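Local coordinates for protein putative endo-1,4-beta-xylanase (Bacteroides thetaiotaomicron VPI-5482, PDB 5MSX) that probably hydrolyses O-glycosidic bonds of plant pectin as a family 43 glycoside hydrolase, apparently an arabinofuranosidase, and carries a calcium-binding F5/8 type C domain, at residues P64-W68 with F78-F83; I110-Y115 with F135-F139; E242-I246 with I301-E305; G364-A369 with V450-W454. All coordinates share one frame; numbering follows the deposited sequence.

Contact 1: P64-W68 with F78-F83; sequences PPVVW and FDGTYF
Thr81 reaches across to the backbone of Pro65 with its hydroxyl, OG1 donating to Pro65 O at 2.7 Å in the carbonyl plane. The torsion that places OG1 opposite the threonine's own backbone N (chi1 177°) also lets it accept from Phe83 N at 3.0 Å, closing an ST turn, so the hydroxyl is gripped from two directions. Beside this bond Pro65 lays CB over one face of the Tyr82 ring, a CH-pi contact of 4.3 Å to the ring centroid, while the ring edge of Tyr82 meets the peptide linking Val66 to Val67, with CD2 3.7 Å from Val67 CB. Tyr82 stands with CG between its backbone N and carbonyl carbon (chi1 63°), which turns the ring edge toward that peptide. Its OH is hydrogen-bonded to the hydroxyl of Tyr91. At the other end Phe78 sets its ring between Val66 and Trp68. Phe78 CD2 rests 3.7 Å from Val66 CB, and the opposite rim presents CD1 to the face of the indole in an edge-to-face pair, centroids 4.8 Å apart and planes at 60°. Two waters link the backbones, one between Val67 N and Gly80 O, the other between Val67 O and Asp79 N, so the segments run side by side with solvent in place of direct strand pairing. Strand 67-70 pairs instead with strand 45-52, whose Tyr47 and Tyr49 pack on Val67, and strand 78-79 joins strand 425-436 of the C-terminal sheet, making this buried contact a seam between two sheets.

Contact 2: I110-Y115 with F135-F139; sequences INGYMY and FYKPF
Phe135 opens the second segment by setting its ring against Ile110 with a face and against Tyr115 with an edge. Ile110 CG2 lies over that face, 4.1 Å from the ring centroid, and CD1 of the same isoleucine touches Phe135 CZ at 3.6 Å. The edge of Phe135 in turn drives CE1 squarely over the centre of the Tyr115 ring, a T-shaped pair with planes at 87° and centroids 5.2 Å apart. Lys137 runs extended past Asn111, whose side chain is held by Lys90 N and the carboxylate of Glu89. Pro138 follows a cis peptide bond, and its carbonyl O receives a hydrogen bond from a water that also donates to Ile110 O and accepts from Tyr115 OH at 2.7 Å. This water bridge ties the turn to the loop through three groups; Tyr115 OH is also bonded to Thr140 N. At Phe139 the backbone places CB over the Tyr113 face, and chi1 57° swings the ring edge toward the same face. Phe139 CD2 approaches Tyr113 CZ at 3.7 Å in an edge-to-face pair with planes at 51°. The backbone of Phe139 also meets Tyr115, CA lying 3.4 Å from Tyr115 OH. Residues 110-113 form a type I' turn joining strands 109-110 and 113-119 as a beta hairpin, and the loop that follows strand 127-128 folds back against this hairpin, with Leu128 of that strand packing on both Phe135 and Tyr115.

Contact 3: E242-I246 with I301-E305; sequences EQDII and IRPVE. With EDO (1,2-ethanediol), chain B; EDO (1,2-ethanediol), chain D.
Ile246 O accepts a nearly straight backbone hydrogen bond from Val304 N (2.8 Å, 168° at the hydrogen), with the donor in the carbonyl plane, where the chains approach most closely. At the other end a water donates to both Gln243 O and Ile301 O, spanning the wider gap between the segments. Gln243 stretches out with CG opposite its backbone N (chi1 -173°), and the extended chain crosses the Pro303 ring at about a right angle, Gln243 CD 3.6 Å from Pro303 CD. On the buried side Ile246 and Ile301 cross at a slant, Ile246 CG2 touching Ile301 CG2 at 3.8 Å. Their CD1 ends, Ile246 CD1 and Ile301 CD1, are 4.1 Å apart. Both isoleucines continue onto Leu214 of strand 210-217. Two ethanediol molecules, probably from the crystallisation liquor, bind the backbone: O2 of one accepts from Ile245 N at 2.9 Å, while the other spans Arg302 O and Glu305 N. Strand 245-247, outermost within this chain of a four-stranded antiparallel sheet, is thus flanked by the loop 301-305, joined by one direct backbone bond, an edge arrangement on one blade of the five-bladed beta-propeller characteristic of family 43 glycoside hydrolases.

Contact 4: G364-A369 with V450-W454; sequences GSRWMA and VPGIW. With CA (calcium ion), chain T.
Ser365 and Trp454 meet at the calcium ion, which is bound by Ser365 O and Trp454 O at 2.4 Å each and by Ser365 OG at 2.6 Å. Ser365 chelates through both oxygens because its hydroxyl lies between the backbone N and carbonyl carbon (chi1 65°), on the metal side; Phe357, Asp360, Ala362 and Glu455 complete the site. The ion explains why the two carbonyl oxygens can stand close together. Next along the chains, Trp367 and Ile453 form an antiparallel hydrogen-bonded pair, Trp367 N to Ile453 O at 2.9 Å and Ile453 N to Trp367 O at 3.0 Å. Beyond the non-hydrogen-bonded pair Met368 and Gly452, Ala369 N donates almost straight to Pro451 O. Arg366 lies along Trp454, its extended chain placing CD over the six-membered ring, 3.7 Å from the centroid, with the guanidinium plane only 11° from that of the indole. A salt bridge from NE to Glu351 OE2 restrains the side chain. Trp367 offers its rim to Ile453, CE3 being 3.9 Å from Ile453 CG1, and one indole face looks toward Pro451 O. On the other face of the sheet Met368 bends so that SD sits by Gly452 CA and CE reaches Val450 CG1 at 3.7 Å. Strand 367-368 pairs with the start of strand 452-458, at 452-453, before the chain turns a corner at Trp454, and the face bearing Trp367 and Ile453 packs on Ile379 of strand 378-383 and on Ile446 and Ile444 of strand 438-448 within the F5/8 type C domain.

How the contacts relate
Contacts 1 to 4 follow one another along the chain, each closing before the next opens. Contacts 1 and 2 both lie in the family 43 range and touch directly: Phe83 of contact 1 packs against Ile110 and Phe135 of contact 2, although their centres are 19 Å apart. Contact 4 belongs to the F5/8 type C domain, yet its nearest atoms come within about 7 Å of contact 1, and both reach the same antiparallel sheet through strands 78-79 and 452-458, so the catalytic-family portion and the C-terminal domain are joined there. Contact 3 stands apart, its centre 33 to 35 Å from the others and on the opposite side of the chain's centre from contact 1.

Contact 1: P64-W68 with F78-F83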
loop_
_atom_site.group_PDB
_atom_site.type_symbol
_atom_site.label_atom_id
_atom_site.label_comp_id
_atom_site.label_asym_id
_atom_site.label_seq_id
_atom_site.Cartn_x
_atom_site.Cartn_y
_atom_site.Cartn_z
ATOM N N PRO C 64 27.504 -5.975 -11.596
ATOM C CA PRO C 64 26.585 -5.117 -10.870
ATOM C C PRO C 64 25.124 -5.314 -11.318
ATOM O O PRO C 64 24.909 -5.891 -12.394
ATOM C CB PRO C 64 27.060 -3.715 -11.268
ATOM C CG PRO C 64 27.566 -3.897 -12.659
ATOM C CD PRO C 64 28.224 -5.246 -12.652
ATOM N N PRO C 65 24.143 -4.783 -10.540
ATOM C CA PRO C 65 22.707 -4.678 -10.953
ATOM C C PRO C 65 22.459 -3.786 -12.147
ATOM O O PRO C 65 22.561 -2.547 -12.034
ATOM C CB PRO C 65 22.001 -4.080 -9.720
ATOM C CG PRO C 65 23.090 -3.499 -8.888
ATOM C CD PRO C 65 24.342 -4.289 -9.166
ATOM N N VAL C 66 22.131 -4.408 -13.284
ATOM C CA VAL C 66 21.680 -3.669 -14.461
ATOM C C VAL C 66 20.364 -4.283 -14.951
ATOM O O VAL C 66 20.080 -5.469 -14.701
ATOM C CB VAL C 66 22.761 -3.579 -15.583
ATOM C CG1 VAL C 66 24.065 -2.991 -15.024
ATOM C CG2 VAL C 66 23.037 -4.923 -16.232
ATOM N N VAL C 67 19.545 -3.451 -15.598
ATOM C CA VAL C 67 18.315 -3.915 -16.216
ATOM C C VAL C 67 18.402 -3.660 -17.700
ATOM O O VAL C 67 18.611 -2.538 -18.116
ATOM C CB VAL C 67 17.041 -3.257 -15.616
ATOM C CG1 VAL C 67 16.990 -1.740 -15.844
ATOM C CG2 VAL C 67 15.802 -3.913 -16.204
ATOM N N TRP C 68 18.238 -4.704 -18.500
ATOM C CA TRP C 68 18.204 -4.567 -19.944
ATOM C C TRP C 68 16.766 -4.373 -20.389
ATOM O O TRP C 68 15.850 -4.979 -19.809
ATOM C CB TRP C 68 18.771 -5.816 -20.596
ATOM C CG TRP C 68 20.202 -6.088 -20.354
ATOM C CD1 TRP C 68 20.765 -6.620 -19.237
ATOM C CD2 TRP C 68 21.271 -5.869 -21.280
ATOM N NE1 TRP C 68 22.123 -6.717 -19.402
ATOM C CE2 TRP C 68 22.454 -6.278 -20.656
ATOM C CE3 TRP C 68 21.337 -5.343 -22.567
ATOM C CZ2 TRP C 68 23.694 -6.209 -21.287
ATOM C CZ3 TRP C 68 22.564 -5.283 -23.190
ATOM C CH2 TRP C 68 23.723 -5.704 -22.551
ATOM N N PHE C 78 21.079 -1.312 -21.963
ATOM C CA PHE C 78 21.073 -0.821 -20.596
ATOM C C PHE C 78 22.005 0.390 -20.506
ATOM O O PHE C 78 22.870 0.597 -21.386
ATOM C CB PHE C 78 21.516 -1.893 -19.589
ATOM C CG PHE C 78 23.018 -2.053 -19.470
ATOM C CD1 PHE C 78 23.708 -2.872 -20.358
ATOM C CD2 PHE C 78 23.746 -1.389 -18.461
ATOM C CE1 PHE C 78 25.097 -2.998 -20.269
ATOM C CE2 PHE C 78 25.131 -1.517 -18.375
ATOM C CZ PHE C 78 25.807 -2.331 -19.279
ATOM N N ASP C 79 21.817 1.154 -19.435
ATOM C CA ASP C 79 22.677 2.282 -19.124
ATOM C C ASP C 79 22.728 2.485 -17.617
ATOM O O ASP C 79 21.739 2.839 -17.015
ATOM C CB ASP C 79 22.172 3.550 -19.826
ATOM C CG ASP C 79 23.123 4.745 -19.656
ATOM O OD1 ASP C 79 24.111 4.661 -18.890
ATOM O OD2 ASP C 79 22.871 5.778 -20.290
ATOM N N GLY C 80 23.900 2.270 -17.021
ATOM C CA GLY C 80 24.074 2.415 -15.581
ATOM C C GLY C 80 23.421 1.306 -14.766
ATOM O O GLY C 80 23.010 0.256 -15.309
ATOM N N THR C 81 23.347 1.548 -13.457
ATOM C CA THR C 81 22.690 0.655 -12.530
ATOM C C THR C 81 21.316 1.228 -12.187
ATOM O O THR C 81 21.074 2.424 -12.383
ATOM C CB THR C 81 23.515 0.394 -11.258
ATOM O OG1 THR C 81 22.771 -0.444 -10.364
ATOM C CG2 THR C 81 23.915 1.707 -10.522
ATOM N N TYR C 82 20.416 0.352 -11.727
ATOM C CA TYR C 82 19.080 0.738 -11.252
ATOM C C TYR C 82 19.040 0.728 -9.723
ATOM O O TYR C 82 18.021 1.062 -9.147
ATOM C CB TYR C 82 17.957 -0.175 -11.859
ATOM C CG TYR C 82 18.033 -1.653 -11.482
ATOM C CD1 TYR C 82 17.481 -2.133 -10.294
ATOM C CD2 TYR C 82 18.667 -2.571 -12.311
ATOM C CE1 TYR C 82 17.545 -3.483 -9.957
ATOM C CE2 TYR C 82 18.731 -3.913 -11.986
ATOM C CZ TYR C 82 18.169 -4.375 -10.815
ATOM O OH TYR C 82 18.270 -5.704 -10.504
ATOM N N PHE C 83 20.145 0.356 -9.075
ATOM C CA PHE C 83 20.187 0.164 -7.629
ATOM C C PHE C 83 21.524 0.709 -7.099
ATOM O O PHE C 83 22.408 -0.077 -6.727
ATOM C CB PHE C 83 20.036 -1.331 -7.339
ATOM C CG PHE C 83 19.523 -1.682 -5.968
ATOM C CD1 PHE C 83 19.759 -0.889 -4.837
ATOM C CD2 PHE C 83 18.878 -2.897 -5.792
ATOM C CE1 PHE C 83 19.303 -1.289 -3.583
ATOM C CE2 PHE C 83 18.425 -3.303 -4.549
ATOM C CZ PHE C 83 18.646 -2.501 -3.435
HETATM O O HOH W 1 19.530 -6.904 -12.781
HETATM O O HOH W 2 20.323 -0.707 -15.268
HETATM O O HOH W 3 19.293 0.340 -17.979
#

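Contact 2: I110-Y115 with F135-F139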
loop_
_atom_site.group_PDB
_atom_site.type_symbol
_atom_site.label_atom_id
_atom_site.label_comp_id
_atom_site.label_asym_id
_atom_site.label_seq_id
_atom_site.Cartn_x
_atom_site.Cartn_y
_atom_site.Cartn_z
ATOM N N ILE C 110 21.538 -10.213 -2.160
ATOM C CA ILE C 110 22.696 -9.303 -2.111
ATOM C C ILE C 110 23.652 -9.824 -1.052
ATOM O O ILE C 110 23.270 -10.027 0.108
ATOM C CB ILE C 110 22.272 -7.837 -1.897
ATOM C CG1 ILE C 110 21.188 -7.453 -2.919
ATOM C CG2 ILE C 110 23.465 -6.895 -2.044
ATOM C CD1 ILE C 110 20.825 -5.973 -3.005
ATOM N N ASN C 111 24.876 -10.118 -1.497
ATOM C CA ASN C 111 25.896 -10.809 -0.687
ATOM C C ASN C 111 25.338 -12.024 0.016
ATOM O O ASN C 111 25.562 -12.212 1.199
ATOM C CB ASN C 111 26.559 -9.827 0.292
ATOM C CG ASN C 111 27.186 -8.657 -0.431
ATOM O OD1 ASN C 111 27.829 -8.823 -1.463
ATOM N ND2 ASN C 111 26.975 -7.466 0.077
ATOM N N GLY C 112 24.582 -12.841 -0.728
ATOM C CA GLY C 112 23.979 -14.074 -0.193
ATOM C C GLY C 112 22.611 -13.999 0.482
ATOM O O GLY C 112 22.073 -15.030 0.917
ATOM N N TYR C 113 22.023 -12.809 0.583
ATOM C CA TYR C 113 20.805 -12.642 1.399
ATOM C C TYR C 113 19.759 -11.798 0.691
ATOM O O TYR C 113 20.089 -10.849 0.002
ATOM C CB TYR C 113 21.143 -12.041 2.786
ATOM C CG TYR C 113 21.919 -12.986 3.662
ATOM C CD1 TYR C 113 23.297 -13.065 3.583
ATOM C CD2 TYR C 113 21.272 -13.816 4.560
ATOM C CE1 TYR C 113 24.008 -13.946 4.390
ATOM C CE2 TYR C 113 21.971 -14.687 5.368
ATOM C CZ TYR C 113 23.335 -14.746 5.269
ATOM O OH TYR C 113 24.012 -15.636 6.051
ATOM N N MET C 114 18.491 -12.162 0.878
ATOM C CA MET C 114 17.398 -11.456 0.222
ATOM C C MET C 114 17.073 -10.148 0.948
ATOM O O MET C 114 17.008 -10.153 2.177
ATOM C CB MET C 114 16.171 -12.346 0.178
ATOM C CG MET C 114 16.397 -13.580 -0.702
ATOM S SD MET C 114 15.000 -14.693 -0.699
ATOM C CE MET C 114 14.782 -15.060 1.052
ATOM N N TYR C 115 16.858 -9.086 0.169
ATOM C CA TYR C 115 16.404 -7.771 0.630
ATOM C C TYR C 115 15.245 -7.244 -0.219
ATOM O O TYR C 115 15.276 -7.368 -1.443
ATOM C CB TYR C 115 17.512 -6.725 0.502
ATOM C CG TYR C 115 18.703 -7.005 1.361
ATOM C CD1 TYR C 115 19.685 -7.903 0.945
ATOM C CD2 TYR C 115 18.862 -6.358 2.601
ATOM C CE1 TYR C 115 20.777 -8.182 1.750
ATOM C CE2 TYR C 115 19.958 -6.603 3.400
ATOM C CZ TYR C 115 20.915 -7.520 2.990
ATOM O OH TYR C 115 22.001 -7.780 3.801
ATOM N N PHE C 135 24.812 -1.325 2.612
ATOM C CA PHE C 135 25.142 -2.739 2.760
ATOM C C PHE C 135 26.455 -2.937 3.477
ATOM O O PHE C 135 27.366 -2.154 3.314
ATOM C CB PHE C 135 25.207 -3.428 1.382
ATOM C CG PHE C 135 23.883 -3.448 0.683
ATOM C CD1 PHE C 135 22.924 -4.402 1.019
ATOM C CD2 PHE C 135 23.572 -2.497 -0.264
ATOM C CE1 PHE C 135 21.686 -4.418 0.386
ATOM C CE2 PHE C 135 22.325 -2.495 -0.887
ATOM C CZ PHE C 135 21.387 -3.460 -0.555
ATOM N N TYR C 136 26.514 -4.002 4.267
ATOM C CA TYR C 136 27.739 -4.486 4.868
ATOM C C TYR C 136 27.494 -5.956 5.134
ATOM O O TYR C 136 26.345 -6.378 5.188
ATOM C CB TYR C 136 28.049 -3.727 6.169
ATOM C CG TYR C 136 26.959 -3.738 7.232
ATOM C CD1 TYR C 136 26.798 -4.822 8.079
ATOM C CD2 TYR C 136 26.126 -2.632 7.420
ATOM C CE1 TYR C 136 25.832 -4.827 9.067
ATOM C CE2 TYR C 136 25.151 -2.624 8.413
ATOM C CZ TYR C 136 25.015 -3.727 9.227
ATOM O OH TYR C 136 24.054 -3.749 10.213
ATOM N N LYS C 137 28.563 -6.722 5.329
ATOM C CA LYS C 137 28.479 -8.174 5.431
ATOM C C LYS C 137 28.421 -8.635 6.880
ATOM O O LYS C 137 28.877 -7.911 7.739
ATOM C CB LYS C 137 29.690 -8.787 4.758
ATOM C CG LYS C 137 29.814 -8.397 3.300
ATOM C CD LYS C 137 30.996 -9.110 2.700
ATOM C CE LYS C 137 31.121 -8.822 1.220
ATOM N NZ LYS C 137 32.168 -9.732 0.694
ATOM N N PRO C 138 27.889 -9.826 7.173
ATOM C CA PRO C 138 27.315 -10.753 6.184
ATOM C C PRO C 138 25.924 -10.311 5.713
ATOM O O PRO C 138 25.609 -10.473 4.527
ATOM C CB PRO C 138 27.256 -12.090 6.933
ATOM C CG PRO C 138 27.219 -11.728 8.386
ATOM C CD PRO C 138 27.778 -10.335 8.548
ATOM N N PHE C 139 25.123 -9.746 6.622
ATOM C CA PHE C 139 23.852 -9.123 6.264
ATOM C C PHE C 139 23.492 -7.912 7.147
ATOM O O PHE C 139 24.005 -7.762 8.248
ATOM C CB PHE C 139 22.738 -10.167 6.295
ATOM C CG PHE C 139 22.598 -10.879 7.609
ATOM C CD1 PHE C 139 21.842 -10.319 8.646
ATOM C CD2 PHE C 139 23.206 -12.114 7.819
ATOM C CE1 PHE C 139 21.698 -10.976 9.858
ATOM C CE2 PHE C 139 23.072 -12.777 9.035
ATOM C CZ PHE C 139 22.315 -12.206 10.056
HETATM O O HOH W 4 23.822 -9.394 2.694
#

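Contact 3: E242-I246 with I301-E305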
loop_
_atom_site.group_PDB
_atom_site.type_symbol
_atom_site.label_atom_id
_atom_site.label_comp_id
_atom_site.label_asym_id
_atom_site.label_seq_id
_atom_site.Cartn_x
_atom_site.Cartn_y
_atom_site.Cartn_z
ATOM N N GLU C 242 2.704 -36.989 -14.088
ATOM C CA GLU C 242 3.719 -38.002 -14.447
ATOM C C GLU C 242 4.898 -37.396 -15.215
ATOM O O GLU C 242 6.061 -37.700 -14.938
ATOM C CB GLU C 242 3.086 -39.129 -15.284
ATOM N N GLN C 243 4.591 -36.513 -16.156
ATOM C CA GLN C 243 5.581 -35.843 -16.987
ATOM C C GLN C 243 5.914 -34.486 -16.328
ATOM O O GLN C 243 5.516 -33.407 -16.809
ATOM C CB GLN C 243 4.964 -35.692 -18.382
ATOM C CG GLN C 243 5.852 -35.173 -19.479
ATOM C CD GLN C 243 5.128 -35.184 -20.837
ATOM O OE1 GLN C 243 4.061 -34.589 -20.988
ATOM N NE2 GLN C 243 5.714 -35.847 -21.820
ATOM N N ASP C 244 6.619 -34.556 -15.199
ATOM C CA ASP C 244 6.924 -33.386 -14.353
ATOM C C ASP C 244 8.280 -32.671 -14.648
ATOM O O ASP C 244 8.526 -31.599 -14.110
ATOM C CB ASP C 244 6.797 -33.748 -12.846
ATOM C CG ASP C 244 7.937 -34.667 -12.339
ATOM O OD1 ASP C 244 8.456 -35.481 -13.143
ATOM O OD2 ASP C 244 8.322 -34.553 -11.148
ATOM N N ILE C 245 9.137 -33.248 -15.492
ATOM C CA ILE C 245 10.397 -32.607 -15.865
ATOM C C ILE C 245 10.161 -31.774 -17.121
ATOM O O ILE C 245 9.899 -32.298 -18.184
ATOM C CB ILE C 245 11.523 -33.609 -16.127
ATOM C CG1 ILE C 245 11.836 -34.428 -14.858
ATOM C CG2 ILE C 245 12.775 -32.894 -16.602
ATOM C CD1 ILE C 245 12.695 -33.749 -13.823
ATOM N N ILE C 246 10.274 -30.469 -16.990
ATOM C CA ILE C 246 9.958 -29.604 -18.106
ATOM C C ILE C 246 11.171 -29.028 -18.834
ATOM O O ILE C 246 11.004 -28.593 -19.939
ATOM C CB ILE C 246 8.919 -28.535 -17.763
ATOM C CG1 ILE C 246 9.410 -27.589 -16.686
ATOM C CG2 ILE C 246 7.608 -29.202 -17.339
ATOM C CD1 ILE C 246 8.331 -26.644 -16.213
ATOM N N ILE C 301 1.936 -28.797 -18.261
ATOM C CA ILE C 301 2.958 -28.114 -19.072
ATOM C C ILE C 301 3.622 -29.126 -19.995
ATOM O O ILE C 301 4.026 -30.216 -19.546
ATOM C CB ILE C 301 4.043 -27.442 -18.193
ATOM C CG1 ILE C 301 3.437 -26.340 -17.322
ATOM C CG2 ILE C 301 5.163 -26.871 -19.049
ATOM C CD1 ILE C 301 4.354 -25.844 -16.217
ATOM N N ARG C 302 3.749 -28.777 -21.274
ATOM C CA ARG C 302 4.481 -29.638 -22.204
ATOM C C ARG C 302 5.977 -29.424 -21.995
ATOM O O ARG C 302 6.418 -28.270 -21.962
ATOM C CB ARG C 302 4.101 -29.335 -23.652
ATOM C CG ARG C 302 2.604 -29.563 -23.953
ATOM C CD ARG C 302 2.247 -29.409 -25.441
ATOM N NE ARG C 302 3.136 -30.206 -26.294
ATOM C CZ ARG C 302 3.159 -31.527 -26.353
ATOM N NH1 ARG C 302 2.300 -32.274 -25.650
ATOM N NH2 ARG C 302 4.047 -32.117 -27.139
ATOM N N PRO C 303 6.762 -30.513 -21.843
ATOM C CA PRO C 303 8.220 -30.314 -21.685
ATOM C C PRO C 303 8.760 -29.407 -22.787
ATOM O O PRO C 303 8.376 -29.548 -23.953
ATOM C CB PRO C 303 8.782 -31.739 -21.775
ATOM C CG PRO C 303 7.685 -32.588 -21.238
ATOM C CD PRO C 303 6.390 -31.928 -21.667
ATOM N N VAL C 304 9.613 -28.460 -22.414
ATOM C CA VAL C 304 10.025 -27.398 -23.330
ATOM C C VAL C 304 10.973 -27.933 -24.395
ATOM O O VAL C 304 11.883 -28.645 -24.082
ATOM C CB VAL C 304 10.716 -26.235 -22.584
ATOM C CG1 VAL C 304 11.178 -25.165 -23.578
ATOM C CG2 VAL C 304 9.749 -25.632 -21.572
ATOM N N GLU C 305 10.737 -27.554 -25.648
ATOM C CA GLU C 305 11.600 -27.923 -26.764
ATOM C C GLU C 305 12.699 -26.859 -26.809
ATOM O O GLU C 305 12.452 -25.732 -27.220
ATOM C CB GLU C 305 10.803 -27.957 -28.079
ATOM C CG GLU C 305 9.888 -29.183 -28.213
ATOM C CD GLU C 305 10.667 -30.469 -28.496
ATOM O OE1 GLU C 305 11.833 -30.402 -28.959
ATOM O OE2 GLU C 305 10.124 -31.568 -28.270
HETATM C C1 EDO B . 6.299 -26.490 -25.127
HETATM O O1 EDO B . 6.641 -26.309 -23.734
HETATM C C2 EDO B . 7.424 -26.679 -26.129
HETATM O O2 EDO B . 8.382 -25.574 -26.109
HETATM C C1 EDO D . 9.882 -38.143 -16.539
HETATM O O1 EDO D . 8.843 -38.560 -17.420
HETATM C C2 EDO D . 9.434 -36.866 -15.873
HETATM O O2 EDO D . 9.096 -35.853 -16.835
HETATM O O HOH W 5 3.459 -32.031 -17.652
HETATM O O HOH W 6 13.268 -30.082 -21.997
#

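Contact 4: G364-A369 with V450-W454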
loop_
_atom_site.group_PDB
_atom_site.type_symbol
_atom_site.label_atom_id
_atom_site.label_comp_id
_atom_site.label_asym_id
_atom_site.label_seq_id
_atom_site.Cartn_x
_atom_site.Cartn_y
_atom_site.Cartn_z
ATOM N N GLY C 364 25.398 -15.251 -28.840
ATOM C CA GLY C 364 26.219 -16.277 -28.232
ATOM C C GLY C 364 27.670 -16.284 -28.670
ATOM O O GLY C 364 28.484 -16.951 -28.048
ATOM N N SER C 365 27.998 -15.548 -29.741
ATOM C CA SER C 365 29.366 -15.499 -30.228
ATOM C C SER C 365 30.006 -14.118 -30.111
ATOM O O SER C 365 29.325 -13.085 -30.210
ATOM C CB SER C 365 29.399 -15.933 -31.671
ATOM O OG SER C 365 28.700 -15.037 -32.504
ATOM N N ARG C 366 31.323 -14.115 -29.936
ATOM C CA ARG C 366 32.080 -12.892 -29.771
ATOM C C ARG C 366 33.470 -12.997 -30.388
ATOM O O ARG C 366 34.103 -14.071 -30.354
ATOM C CB ARG C 366 32.247 -12.584 -28.275
ATOM C CG ARG C 366 32.646 -13.811 -27.485
ATOM C CD ARG C 366 32.797 -13.514 -26.026
ATOM N NE ARG C 366 33.130 -14.752 -25.359
ATOM C CZ ARG C 366 33.693 -14.854 -24.172
ATOM N NH1 ARG C 366 33.962 -13.783 -23.462
ATOM N NH2 ARG C 366 33.967 -16.049 -23.693
ATOM N N TRP C 367 33.940 -11.864 -30.915
ATOM C CA TRP C 367 35.386 -11.642 -31.134
ATOM C C TRP C 367 36.003 -11.345 -29.799
ATOM O O TRP C 367 35.392 -10.660 -28.974
ATOM C CB TRP C 367 35.649 -10.476 -32.090
ATOM C CG TRP C 367 37.079 -9.976 -32.102
ATOM C CD1 TRP C 367 38.177 -10.652 -32.546
ATOM C CD2 TRP C 367 37.551 -8.708 -31.644
ATOM N NE1 TRP C 367 39.308 -9.890 -32.391
ATOM C CE2 TRP C 367 38.958 -8.683 -31.859
ATOM C CE3 TRP C 367 36.924 -7.567 -31.105
ATOM C CZ2 TRP C 367 39.762 -7.569 -31.528
ATOM C CZ3 TRP C 367 37.737 -6.440 -30.759
ATOM C CH2 TRP C 367 39.143 -6.467 -30.972
ATOM N N MET C 368 37.203 -11.865 -29.571
ATOM C CA MET C 368 38.045 -11.451 -28.463
ATOM C C MET C 368 39.488 -11.303 -28.950
ATOM O O MET C 368 40.032 -12.206 -29.607
ATOM C CB MET C 368 38.014 -12.474 -27.326
ATOM C CG MET C 368 36.663 -12.621 -26.627
ATOM S SD MET C 368 36.342 -11.259 -25.511
ATOM C CE MET C 368 37.519 -11.538 -24.207
ATOM N N ALA C 369 40.101 -10.162 -28.630
ATOM C CA ALA C 369 41.533 -9.946 -28.845
ATOM C C ALA C 369 42.348 -10.897 -27.965
ATOM O O ALA C 369 41.885 -11.303 -26.872
ATOM C CB ALA C 369 41.899 -8.499 -28.514
ATOM N N VAL C 450 37.228 -4.688 -21.417
ATOM C CA VAL C 450 37.574 -5.967 -22.032
ATOM C C VAL C 450 37.557 -5.836 -23.548
ATOM O O VAL C 450 36.587 -5.351 -24.105
ATOM C CB VAL C 450 36.658 -7.093 -21.543
ATOM C CG1 VAL C 450 36.809 -8.354 -22.386
ATOM C CG2 VAL C 450 36.957 -7.354 -20.088
ATOM N N PRO C 451 38.666 -6.237 -24.214
ATOM C CA PRO C 451 38.777 -6.006 -25.646
ATOM C C PRO C 451 38.065 -7.079 -26.504
ATOM O O PRO C 451 38.715 -7.946 -27.099
ATOM C CB PRO C 451 40.304 -5.979 -25.864
ATOM C CG PRO C 451 40.834 -6.923 -24.838
ATOM C CD PRO C 451 39.924 -6.760 -23.640
ATOM N N GLY C 452 36.731 -7.005 -26.564
ATOM C CA GLY C 452 35.935 -7.956 -27.311
ATOM C C GLY C 452 34.554 -7.454 -27.622
ATOM O O GLY C 452 34.069 -6.547 -26.959
ATOM N N ILE C 453 33.930 -8.048 -28.637
ATOM C CA ILE C 453 32.644 -7.619 -29.144
ATOM C C ILE C 453 31.737 -8.839 -29.429
ATOM O O ILE C 453 32.093 -9.732 -30.249
ATOM C CB ILE C 453 32.816 -6.811 -30.462
ATOM C CG1 ILE C 453 33.720 -5.582 -30.253
ATOM C CG2 ILE C 453 31.467 -6.365 -30.996
ATOM C CD1 ILE C 453 33.835 -4.694 -31.484
ATOM N N TRP C 454 30.567 -8.851 -28.771
ATOM C CA TRP C 454 29.450 -9.764 -29.114
ATOM C C TRP C 454 28.785 -9.427 -30.453
ATOM O O TRP C 454 28.573 -10.303 -31.300
ATOM C CB TRP C 454 28.365 -9.718 -28.027
ATOM C CG TRP C 454 28.752 -10.171 -26.666
ATOM C CD1 TRP C 454 28.978 -9.391 -25.586
ATOM C CD2 TRP C 454 28.936 -11.529 -26.231
ATOM N NE1 TRP C 454 29.286 -10.163 -24.491
ATOM C CE2 TRP C 454 29.292 -11.482 -24.864
ATOM C CE3 TRP C 454 28.864 -12.778 -26.875
ATOM C CZ2 TRP C 454 29.565 -12.639 -24.115
ATOM C CZ3 TRP C 454 29.142 -13.912 -26.153
ATOM C CH2 TRP C 454 29.462 -13.843 -24.775
HETATM CA CA CA T . 28.273 -12.480 -32.310
#